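Local coordinates for uncharacterized protein (PDB 6ANS), which is of unknown function but belongs to the DUF1214 family and, in this crystal, holds a phosphate and a sodium ion, at residues A104-N109 with C364-G369; D302-Q307 with I323-H328; L259-Q264 with N275-H280. All coordinates share one frame; numbering follows the deposited sequence.

Interaction 1 of 3, residues A104-N109 with C364-G369. With NA (sodium ion), chain F; PO4 (phosphate ion), chain E.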
loop_
_atom_site.group_PDB
_atom_site.type_symbol
_atom_site.label_atom_id
_atom_site.label_comp_id
_atom_site.label_asym_id
_atom_site.label_seq_id
_atom_site.Cartn_x
_atom_site.Cartn_y
_atom_site.Cartn_z
ATOM N N ALA A 104 14.604 11.541 -2.034
ATOM C CA ALA A 104 15.446 10.915 -3.056
ATOM C C ALA A 104 15.470 9.399 -2.856
ATOM O O ALA A 104 16.502 8.793 -2.561
ATOM C CB ALA A 104 16.864 11.507 -3.053
ATOM N N ASP A 105 14.287 8.809 -2.983
ATOM C CA ASP A 105 14.123 7.361 -2.942
ATOM C C ASP A 105 14.991 6.713 -4.007
ATOM O O ASP A 105 15.012 7.162 -5.151
ATOM C CB ASP A 105 12.659 6.980 -3.171
ATOM C CG ASP A 105 12.107 7.542 -4.488
ATOM O OD1 ASP A 105 12.068 8.783 -4.621
ATOM O OD2 ASP A 105 11.743 6.751 -5.397
ATOM N N ASN A 106 15.747 5.689 -3.611
ATOM C CA ASN A 106 16.618 4.984 -4.540
ATOM C C ASN A 106 15.795 4.029 -5.396
ATOM O O ASN A 106 15.295 3.023 -4.879
ATOM C CB ASN A 106 17.699 4.213 -3.787
ATOM C CG ASN A 106 18.771 3.660 -4.717
ATOM O OD1 ASN A 106 18.564 3.555 -5.928
ATOM N ND2 ASN A 106 19.941 3.340 -4.152
ATOM N N PRO A 107 15.662 4.276 -6.701
ATOM C CA PRO A 107 14.842 3.372 -7.529
ATOM C C PRO A 107 15.399 1.956 -7.574
ATOM O O PRO A 107 14.631 1.012 -7.774
ATOM C CB PRO A 107 14.868 4.034 -8.916
ATOM C CG PRO A 107 15.274 5.461 -8.670
ATOM C CD PRO A 107 16.228 5.386 -7.491
ATOM N N ASP A 108 16.693 1.768 -7.325
ATOM C CA ASP A 108 17.303 0.442 -7.335
ATOM C C ASP A 108 17.168 -0.289 -6.014
ATOM O O ASP A 108 17.749 -1.369 -5.862
ATOM C CB ASP A 108 18.781 0.548 -7.701
ATOM C CG ASP A 108 18.972 1.072 -9.091
ATOM O OD1 ASP A 108 18.195 0.643 -9.981
ATOM O OD2 ASP A 108 19.839 1.941 -9.284
ATOM N N ASN A 109 16.412 0.262 -5.074
ATOM C CA ASN A 109 16.252 -0.323 -3.756
ATOM C C ASN A 109 14.883 -0.971 -3.610
ATOM O O ASN A 109 13.873 -0.439 -4.079
ATOM C CB ASN A 109 16.393 0.739 -2.657
ATOM C CG ASN A 109 17.831 1.047 -2.299
ATOM O OD1 ASN A 109 18.761 0.607 -2.976
ATOM N ND2 ASN A 109 18.023 1.851 -1.230
ATOM N N CYS A 364 20.248 13.183 -7.448
ATOM C CA CYS A 364 21.052 12.533 -6.416
ATOM C C CYS A 364 22.023 11.527 -7.030
ATOM O O CYS A 364 21.622 10.677 -7.832
ATOM C CB CYS A 364 20.157 11.815 -5.393
ATOM S SG CYS A 364 21.044 10.832 -4.128
ATOM N N TRP A 365 23.288 11.611 -6.621
ATOM C CA TRP A 365 24.330 10.677 -7.001
ATOM C C TRP A 365 24.814 9.957 -5.748
ATOM O O TRP A 365 24.937 10.571 -4.682
ATOM C CB TRP A 365 25.486 11.418 -7.688
ATOM C CG TRP A 365 26.542 10.528 -8.318
ATOM C CD1 TRP A 365 27.386 9.660 -7.673
ATOM C CD2 TRP A 365 26.883 10.455 -9.710
ATOM N NE1 TRP A 365 28.221 9.049 -8.582
ATOM C CE2 TRP A 365 27.930 9.515 -9.838
ATOM C CE3 TRP A 365 26.406 11.094 -10.859
ATOM C CZ2 TRP A 365 28.495 9.187 -11.071
ATOM C CZ3 TRP A 365 26.973 10.768 -12.086
ATOM C CH2 TRP A 365 28.013 9.827 -12.178
ATOM N N ARG A 366 25.063 8.650 -5.867
ATOM C CA ARG A 366 25.540 7.836 -4.753
ATOM C C ARG A 366 26.801 7.086 -5.139
ATOM O O ARG A 366 26.824 6.416 -6.173
ATOM C CB ARG A 366 24.506 6.805 -4.314
ATOM C CG ARG A 366 23.250 7.366 -3.668
ATOM C CD ARG A 366 22.324 6.195 -3.346
ATOM N NE ARG A 366 20.989 6.642 -2.984
ATOM C CZ ARG A 366 20.065 7.027 -3.861
ATOM N NH1 ARG A 366 20.344 7.036 -5.161
ATOM N NH2 ARG A 366 18.866 7.425 -3.435
ATOM N N TRP A 367 27.829 7.174 -4.297
ATOM C CA TRP A 367 28.861 6.144 -4.208
ATOM C C TRP A 367 28.558 5.272 -2.996
ATOM O O TRP A 367 28.316 5.792 -1.903
ATOM C CB TRP A 367 30.274 6.720 -4.058
ATOM C CG TRP A 367 30.733 7.694 -5.105
ATOM C CD1 TRP A 367 31.116 8.987 -4.901
ATOM C CD2 TRP A 367 30.896 7.446 -6.509
ATOM N NE1 TRP A 367 31.502 9.562 -6.088
ATOM C CE2 TRP A 367 31.373 8.639 -7.092
ATOM C CE3 TRP A 367 30.681 6.337 -7.327
ATOM C CZ2 TRP A 367 31.631 8.754 -8.460
ATOM C CZ3 TRP A 367 30.938 6.452 -8.690
ATOM C CH2 TRP A 367 31.405 7.655 -9.240
ATOM N N VAL A 368 28.546 3.956 -3.189
ATOM C CA VAL A 368 28.327 2.998 -2.108
ATOM C C VAL A 368 29.611 2.199 -1.902
ATOM O O VAL A 368 30.057 1.467 -2.801
ATOM C CB VAL A 368 27.134 2.076 -2.401
ATOM C CG1 VAL A 368 26.893 1.128 -1.235
ATOM C CG2 VAL A 368 25.875 2.907 -2.674
ATOM N N GLY A 369 30.215 2.344 -0.725
ATOM C CA GLY A 369 31.422 1.591 -0.427
ATOM C C GLY A 369 32.652 2.057 -1.173
ATOM O O GLY A 369 33.514 1.234 -1.511
HETATM NA NA NA F . 16.990 8.859 -0.191
HETATM P P PO4 E . 19.203 6.041 0.246
HETATM O O1 PO4 E . 20.470 5.683 -0.492
HETATM O O2 PO4 E . 18.455 7.013 -0.610
HETATM O O3 PO4 E . 18.364 4.821 0.529
HETATM O O4 PO4 E . 19.620 6.665 1.555
#
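Phosphate oxygen O2 ties Arg366 to Ala104 because two groups grip it at once. Arg366 NH2 gives it a hydrogen bond of 2.9 Å, while the sodium ion binds it at 2.4 Å. The same ion takes Ala104 O at 2.4 Å, so metal and anion together bridge the loop and the strand. A second donor, Arg366 NE, reaches the neighbouring phosphate oxygen O1 at 2.7 Å. Both acceptors are therefore served from one edge of the guanidinium group, a two-point grip that fixes its rotation. Arginine suits the place because its long side chain, extended from CG to NE, carries that edge across to the phosphate. Ala104 O also lies near the guanidinium plane, off the NH2 end, but too poorly angled for a hydrogen bond.

The faces of the guanidinium are taken as well. Over one lies Asn106, its amide plane 13° from that of the arginine and its CB 3.4 Å from Arg366 NH2. With CG anti to the backbone N (chi1 -170°), the amide is swung over the arginine. Over the opposite face, above the centre, sits SG of Cys364, whose CB also packs on CB of Ala104 at 4.1 Å. Asn106 is steadied by an Asx turn, Asp108 N donating to Asn106 OD1 at 2.9 Å from above the carbonyl plane, within a type I turn from Asn106 to Asn109. The remaining nitrogen, Arg366 NH1, is held by Gln307 and Asn305 of the adjacent strand.

Tyr278, Tyr111 and Arg194 also hydrogen-bond the phosphate, and Gly103 joins Ala104 at the metal. Although the phosphate probably came from the crystallisation liquor, this buried cluster of arginines, tyrosine hydroxyls and sodium has the character of an anion-binding pocket.

Interaction 2 of 3, residues D302-Q307 with I323-H328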
loop_
_atom_site.group_PDB
_atom_site.type_symbol
_atom_site.label_atom_id
_atom_site.label_comp_id
_atom_site.label_asym_id
_atom_site.label_seq_id
_atom_site.Cartn_x
_atom_site.Cartn_y
_atom_site.Cartn_z
ATOM N N ASP A 302 31.085 -0.823 -4.290
ATOM C CA ASP A 302 30.130 -1.919 -4.380
ATOM C C ASP A 302 28.938 -1.554 -5.252
ATOM O O ASP A 302 28.333 -2.437 -5.867
ATOM C CB ASP A 302 29.683 -2.332 -2.974
ATOM C CG ASP A 302 30.862 -2.739 -2.089
ATOM O OD1 ASP A 302 31.734 -3.483 -2.582
ATOM O OD2 ASP A 302 30.924 -2.330 -0.917
ATOM N N PHE A 303 28.609 -0.269 -5.340
ATOM C CA PHE A 303 27.460 0.175 -6.113
ATOM C C PHE A 303 27.558 1.683 -6.264
ATOM O O PHE A 303 28.163 2.362 -5.430
ATOM C CB PHE A 303 26.143 -0.229 -5.436
ATOM C CG PHE A 303 24.912 0.182 -6.187
ATOM C CD1 PHE A 303 24.384 -0.635 -7.170
ATOM C CD2 PHE A 303 24.257 1.371 -5.889
ATOM C CE1 PHE A 303 23.233 -0.267 -7.864
ATOM C CE2 PHE A 303 23.111 1.749 -6.581
ATOM C CZ PHE A 303 22.595 0.926 -7.566
ATOM N N TRP A 304 27.007 2.189 -7.361
ATOM C CA TRP A 304 26.825 3.620 -7.526
ATOM C C TRP A 304 25.632 3.830 -8.441
ATOM O O TRP A 304 25.306 2.963 -9.254
ATOM C CB TRP A 304 28.091 4.295 -8.081
ATOM C CG TRP A 304 28.379 4.079 -9.554
ATOM C CD1 TRP A 304 29.233 3.158 -10.097
ATOM C CD2 TRP A 304 27.874 4.847 -10.656
ATOM N NE1 TRP A 304 29.261 3.281 -11.465
ATOM C CE2 TRP A 304 28.439 4.314 -11.833
ATOM C CE3 TRP A 304 26.990 5.926 -10.762
ATOM C CZ2 TRP A 304 28.144 4.818 -13.097
ATOM C CZ3 TRP A 304 26.694 6.422 -12.024
ATOM C CH2 TRP A 304 27.275 5.873 -13.170
ATOM N N ASN A 305 24.969 4.971 -8.294
ATOM C CA ASN A 305 23.931 5.320 -9.249
ATOM C C ASN A 305 23.724 6.823 -9.214
ATOM O O ASN A 305 24.317 7.539 -8.401
ATOM C CB ASN A 305 22.624 4.541 -8.995
ATOM C CG ASN A 305 21.862 4.979 -7.721
ATOM O OD1 ASN A 305 22.334 5.779 -6.896
ATOM N ND2 ASN A 305 20.686 4.387 -7.541
ATOM N N VAL A 306 22.887 7.291 -10.133
ATOM C CA VAL A 306 22.437 8.673 -10.165
ATOM C C VAL A 306 20.985 8.660 -10.632
ATOM O O VAL A 306 20.618 7.897 -11.532
ATOM C CB VAL A 306 23.330 9.543 -11.072
ATOM C CG1 VAL A 306 23.377 8.979 -12.494
ATOM C CG2 VAL A 306 22.853 10.997 -11.053
ATOM N N GLN A 307 20.147 9.475 -9.996
ATOM C CA GLN A 307 18.724 9.454 -10.278
ATOM C C GLN A 307 18.208 10.869 -10.472
ATOM O O GLN A 307 18.716 11.818 -9.867
ATOM C CB GLN A 307 17.944 8.791 -9.144
ATOM C CG GLN A 307 18.034 9.563 -7.816
ATOM C CD GLN A 307 17.296 8.860 -6.693
ATOM O OE1 GLN A 307 17.814 7.912 -6.109
ATOM N NE2 GLN A 307 16.079 9.325 -6.384
ATOM N N ILE A 323 15.151 7.167 -15.722
ATOM C CA ILE A 323 15.470 8.318 -14.885
ATOM C C ILE A 323 16.487 7.933 -13.818
ATOM O O ILE A 323 16.753 8.703 -12.883
ATOM C CB ILE A 323 14.188 8.928 -14.280
ATOM C CG1 ILE A 323 13.385 7.890 -13.482
ATOM C CG2 ILE A 323 13.312 9.521 -15.413
ATOM C CD1 ILE A 323 13.740 7.815 -12.000
ATOM N N CYS A 324 17.073 6.750 -13.962
ATOM C CA CYS A 324 18.120 6.269 -13.070
ATOM C C CYS A 324 19.122 5.459 -13.884
ATOM O O CYS A 324 18.737 4.606 -14.686
ATOM C CB CYS A 324 17.562 5.400 -11.938
ATOM S SG CYS A 324 18.807 5.003 -10.676
ATOM N N VAL A 325 20.400 5.716 -13.649
ATOM C CA VAL A 325 21.510 5.014 -14.282
ATOM C C VAL A 325 22.448 4.546 -13.179
ATOM O O VAL A 325 22.720 5.299 -12.236
ATOM C CB VAL A 325 22.230 5.934 -15.288
ATOM C CG1 VAL A 325 23.628 5.500 -15.492
ATOM C CG2 VAL A 325 21.496 5.911 -16.618
ATOM N N ASN A 326 22.896 3.289 -13.255
ATOM C CA ASN A 326 23.737 2.764 -12.176
ATOM C C ASN A 326 24.957 1.992 -12.671
ATOM O O ASN A 326 25.228 1.935 -13.873
ATOM C CB ASN A 326 22.903 1.902 -11.209
ATOM C CG ASN A 326 22.383 0.615 -11.840
ATOM O OD1 ASN A 326 23.021 0.034 -12.714
ATOM N ND2 ASN A 326 21.226 0.153 -11.374
ATOM N N LYS A 327 25.695 1.389 -11.731
ATOM C CA LYS A 327 26.921 0.672 -12.058
ATOM C C LYS A 327 26.674 -0.428 -13.092
ATOM O O LYS A 327 27.551 -0.722 -13.909
ATOM C CB LYS A 327 27.525 0.094 -10.776
ATOM C CG LYS A 327 28.687 -0.848 -11.009
ATOM C CD LYS A 327 29.438 -1.157 -9.727
ATOM C CE LYS A 327 30.702 -1.965 -10.039
ATOM N NZ LYS A 327 31.556 -2.197 -8.843
ATOM N N HIS A 328 25.482 -1.021 -13.081
ATOM C CA HIS A 328 25.107 -2.087 -14.005
ATOM C C HIS A 328 24.742 -1.568 -15.385
ATOM O O HIS A 328 24.968 -2.263 -16.380
ATOM C CB HIS A 328 23.919 -2.868 -13.428
ATOM C CG HIS A 328 23.225 -3.756 -14.424
ATOM N ND1 HIS A 328 23.694 -5.004 -14.776
ATOM C CD2 HIS A 328 22.089 -3.566 -15.142
ATOM C CE1 HIS A 328 22.876 -5.546 -15.663
ATOM N NE2 HIS A 328 21.898 -4.693 -15.905
#
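Val306 and Val325 pair at the margin of an antiparallel four-stranded sheet, where strand 324-326 is one of the two outermost strands and 303-309 its inner neighbour. They form the hydrogen-bonded pair: Val306 N donates to Val325 O at 2.9 Å, and Val325 N returns a bond to Val306 O at 3.0 Å. A third, more bent bond runs from Lys327 N to Trp304 O, also 3.0 Å, just beyond the end of the short strand.

Non-hydrogen-bonded pairs flank the valines and turn their side chains to the opposite face. In one, Asn305 CB rests 3.5 Å from Asn326 CB; in the other, Gln307 faces Cys324, whose SG also comes 3.7 Å from Asn305 ND2. Phe303, with CG anti to its backbone N, extends forward along its own strand, its CZ 3.8 Å from Asn326 CB. Trp304 serves the end of the pairing: CG stands between the backbone N and the carbonyl carbon (chi1 75°), and the indole sets one face against the backbone at Asn326 and Lys327, its CD1 3.6 Å from Lys327 CB. Branched valines suit the other face, where both pack on Leu353.

The two asparagine amides both donate through ND2 to Asp108 OD2, with Asn305 OD1 engaged by Arg366 of strand 360-368 and Asn326 OD1 accepting from Ser329. Such paired N-H donors would be expected to stabilise the negative charge of that carboxylate.

Interaction 3 of 3, residues L259-Q264 with N275-H280. With PO4 (phosphate ion), chain E; EDO (1,2-ethanediol), chain H.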
loop_
_atom_site.group_PDB
_atom_site.type_symbol
_atom_site.label_atom_id
_atom_site.label_comp_id
_atom_site.label_asym_id
_atom_site.label_seq_id
_atom_site.Cartn_x
_atom_site.Cartn_y
_atom_site.Cartn_z
ATOM N N LEU A 259 26.492 19.582 -9.087
ATOM C CA LEU A 259 26.233 18.408 -8.248
ATOM C C LEU A 259 27.298 18.287 -7.168
ATOM O O LEU A 259 28.078 17.325 -7.146
ATOM C CB LEU A 259 26.173 17.148 -9.112
ATOM C CG LEU A 259 25.566 15.896 -8.506
ATOM C CD1 LEU A 259 24.259 16.242 -7.837
ATOM C CD2 LEU A 259 25.343 14.856 -9.628
ATOM N N PRO A 260 27.344 19.238 -6.234
ATOM C CA PRO A 260 28.377 19.212 -5.201
ATOM C C PRO A 260 28.130 18.098 -4.202
ATOM O O PRO A 260 26.992 17.617 -4.062
ATOM C CB PRO A 260 28.248 20.597 -4.540
ATOM C CG PRO A 260 26.818 20.930 -4.689
ATOM C CD PRO A 260 26.406 20.359 -6.032
ATOM N N PRO A 261 29.178 17.663 -3.495
ATOM C CA PRO A 261 28.991 16.696 -2.402
ATOM C C PRO A 261 28.054 17.261 -1.343
ATOM O O PRO A 261 28.112 18.444 -1.010
ATOM C CB PRO A 261 30.411 16.508 -1.841
ATOM C CG PRO A 261 31.345 17.048 -2.889
ATOM C CD PRO A 261 30.580 18.106 -3.628
ATOM N N ALA A 262 27.206 16.396 -0.795
ATOM C CA ALA A 262 26.275 16.815 0.241
ATOM C C ALA A 262 26.968 16.863 1.596
ATOM O O ALA A 262 28.090 16.388 1.771
ATOM C CB ALA A 262 25.073 15.872 0.308
ATOM N N ASP A 263 26.296 17.489 2.552
ATOM C CA ASP A 263 26.667 17.387 3.960
ATOM C C ASP A 263 26.394 15.951 4.388
ATOM O O ASP A 263 25.244 15.573 4.615
ATOM C CB ASP A 263 25.871 18.399 4.784
ATOM C CG ASP A 263 26.189 18.353 6.278
ATOM O OD1 ASP A 263 26.613 17.298 6.800
ATOM O OD2 ASP A 263 25.975 19.382 6.948
ATOM N N GLN A 264 27.453 15.139 4.507
ATOM C CA GLN A 264 27.248 13.706 4.738
ATOM C C GLN A 264 26.592 13.440 6.093
ATOM O O GLN A 264 25.656 12.636 6.185
ATOM C CB GLN A 264 28.582 12.957 4.617
ATOM C CG GLN A 264 29.245 13.094 3.236
ATOM C CD GLN A 264 28.317 12.658 2.088
ATOM O OE1 GLN A 264 27.650 11.625 2.164
ATOM N NE2 GLN A 264 28.270 13.457 1.026
ATOM N N ASN A 275 27.231 3.473 4.527
ATOM C CA ASN A 275 28.122 3.089 3.434
ATOM C C ASN A 275 28.061 4.036 2.255
ATOM O O ASN A 275 28.882 3.911 1.343
ATOM C CB ASN A 275 27.802 1.687 2.898
ATOM C CG ASN A 275 28.244 0.599 3.832
ATOM O OD1 ASN A 275 29.274 0.720 4.503
ATOM N ND2 ASN A 275 27.475 -0.477 3.884
ATOM N N ILE A 276 27.130 4.979 2.250
ATOM C CA ILE A 276 26.809 5.741 1.055
ATOM C C ILE A 276 27.336 7.158 1.199
ATOM O O ILE A 276 27.149 7.805 2.237
ATOM C CB ILE A 276 25.298 5.746 0.789
ATOM C CG1 ILE A 276 24.781 4.305 0.736
ATOM C CG2 ILE A 276 25.007 6.495 -0.493
ATOM C CD1 ILE A 276 23.330 4.210 0.295
ATOM N N TYR A 277 27.987 7.633 0.149
ATOM C CA TYR A 277 28.389 9.022 0.008
ATOM C C TYR A 277 27.437 9.676 -0.987
ATOM O O TYR A 277 27.298 9.201 -2.123
ATOM C CB TYR A 277 29.846 9.093 -0.462
ATOM C CG TYR A 277 30.484 10.452 -0.367
ATOM C CD1 TYR A 277 30.390 11.354 -1.416
ATOM C CD2 TYR A 277 31.221 10.822 0.757
ATOM C CE1 TYR A 277 30.999 12.595 -1.353
ATOM C CE2 TYR A 277 31.834 12.075 0.837
ATOM C CZ TYR A 277 31.715 12.951 -0.224
ATOM O OH TYR A 277 32.301 14.192 -0.175
ATOM N N TYR A 278 26.751 10.728 -0.547
ATOM C CA TYR A 278 25.659 11.342 -1.292
ATOM C C TYR A 278 26.074 12.658 -1.943
ATOM O O TYR A 278 26.872 13.428 -1.390
ATOM C CB TYR A 278 24.467 11.618 -0.378
ATOM C CG TYR A 278 23.835 10.408 0.288
ATOM C CD1 TYR A 278 22.716 9.785 -0.280
ATOM C CD2 TYR A 278 24.317 9.918 1.499
ATOM C CE1 TYR A 278 22.118 8.686 0.330
ATOM C CE2 TYR A 278 23.724 8.816 2.119
ATOM C CZ TYR A 278 22.619 8.203 1.523
ATOM O OH TYR A 278 22.001 7.127 2.125
ATOM N N TYR A 279 25.496 12.915 -3.121
ATOM C CA TYR A 279 25.455 14.234 -3.750
ATOM C C TYR A 279 23.999 14.565 -4.040
ATOM O O TYR A 279 23.292 13.755 -4.651
ATOM C CB TYR A 279 26.245 14.278 -5.062
ATOM C CG TYR A 279 27.667 13.755 -4.985
ATOM C CD1 TYR A 279 28.753 14.611 -5.119
ATOM C CD2 TYR A 279 27.922 12.402 -4.809
ATOM C CE1 TYR A 279 30.069 14.132 -5.059
ATOM C CE2 TYR A 279 29.230 11.917 -4.735
ATOM C CZ TYR A 279 30.294 12.789 -4.864
ATOM O OH TYR A 279 31.578 12.304 -4.816
ATOM N N HIS A 280 23.553 15.745 -3.602
ATOM C CA HIS A 280 22.203 16.228 -3.849
ATOM C C HIS A 280 22.266 17.604 -4.492
ATOM O O HIS A 280 23.031 18.468 -4.050
ATOM C CB HIS A 280 21.375 16.341 -2.550
ATOM C CG HIS A 280 21.061 15.032 -1.884
ATOM N ND1 HIS A 280 20.178 14.114 -2.414
ATOM C CD2 HIS A 280 21.468 14.517 -0.695
ATOM C CE1 HIS A 280 20.083 13.074 -1.602
ATOM N NE2 HIS A 280 20.852 13.295 -0.549
HETATM P P PO4 E . 19.203 6.041 0.246
HETATM O O1 PO4 E . 20.470 5.683 -0.492
HETATM O O2 PO4 E . 18.455 7.013 -0.610
HETATM O O3 PO4 E . 18.364 4.821 0.529
HETATM O O4 PO4 E . 19.620 6.665 1.555
HETATM C C1 EDO H . 18.461 10.523 2.321
HETATM O O1 EDO H . 18.471 9.229 1.687
HETATM C C2 EDO H . 19.881 11.052 2.552
HETATM O O2 EDO H . 20.469 11.573 1.344
HETATM O O HOH W 1 24.992 18.028 -2.356
HETATM O O HOH W 2 27.145 9.933 3.924
#
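Segment 259-264 runs at 133° to strand 276-280, their CA atoms nearest at Pro261 and Tyr279, 4.5 Å apart. Tyr278 O is the focus of the polar contact: it accepts from Ala262 N at 3.0 Å and from Gln264 NE2 at 2.8 Å, the latter in the carbonyl plane on a lone pair. Gln264 OE1 in turn accepts from Tyr278 N at 3.0 Å. One glutamine amide thus meets both the N-H and the C=O of a single strand residue, much as a neighbouring strand would.

A bend at chi2 (-55°) folds the glutamine back, laying its amide over the Tyr277 ring with the two planes 9° apart and NE2 3.6 Å above the ring centre. Pro261 runs alongside the same tyrosine, its CB 3.4 Å from Tyr277 OH, and sets CG against CE1 of Tyr279 at 3.9 Å. Leu259 packs across the base of the Tyr279 side chain. The Tyr278 ring lies between Ile276 CG2 and a bound ethanediol, over opposite faces; His280 NE2 donates to that ethanediol's O2 at 2.6 Å.

Pro260 and Pro261 have no N-H to offer the strand; Ala262 N is the one backbone N-H of the loop that bonds across the contact. A water fills in, donating to Pro260 O and accepting from His280 N, and a second links Gln264 OE1 to Ile276 O. Side-chain amide and water thereby supply hydrogen bonds to this outermost strand that the prolines of the facing loop cannot.

In the fold
From the N terminus, the loop at 104-109 comes first, leading into strand 109-115 of another sheet; its partner, 364-369, lies near the C-terminal end, so interaction 1 closes a loop of more than 250 residues. Interactions 3 and 2 are nested inside it, one after the other, each closing a short loop of its own. All three meet in one antiparallel sheet ordered 276-284, 360-368, 303-309, 324-326. Interaction 3 fastens the loop preceding helix 264-269 to one outermost strand, interaction 2 pairs the other outermost strand with its neighbour, and interaction 1 brings the loop that follows helix 60-83 onto strand 360-368. Interactions 1 and 3 share the phosphate.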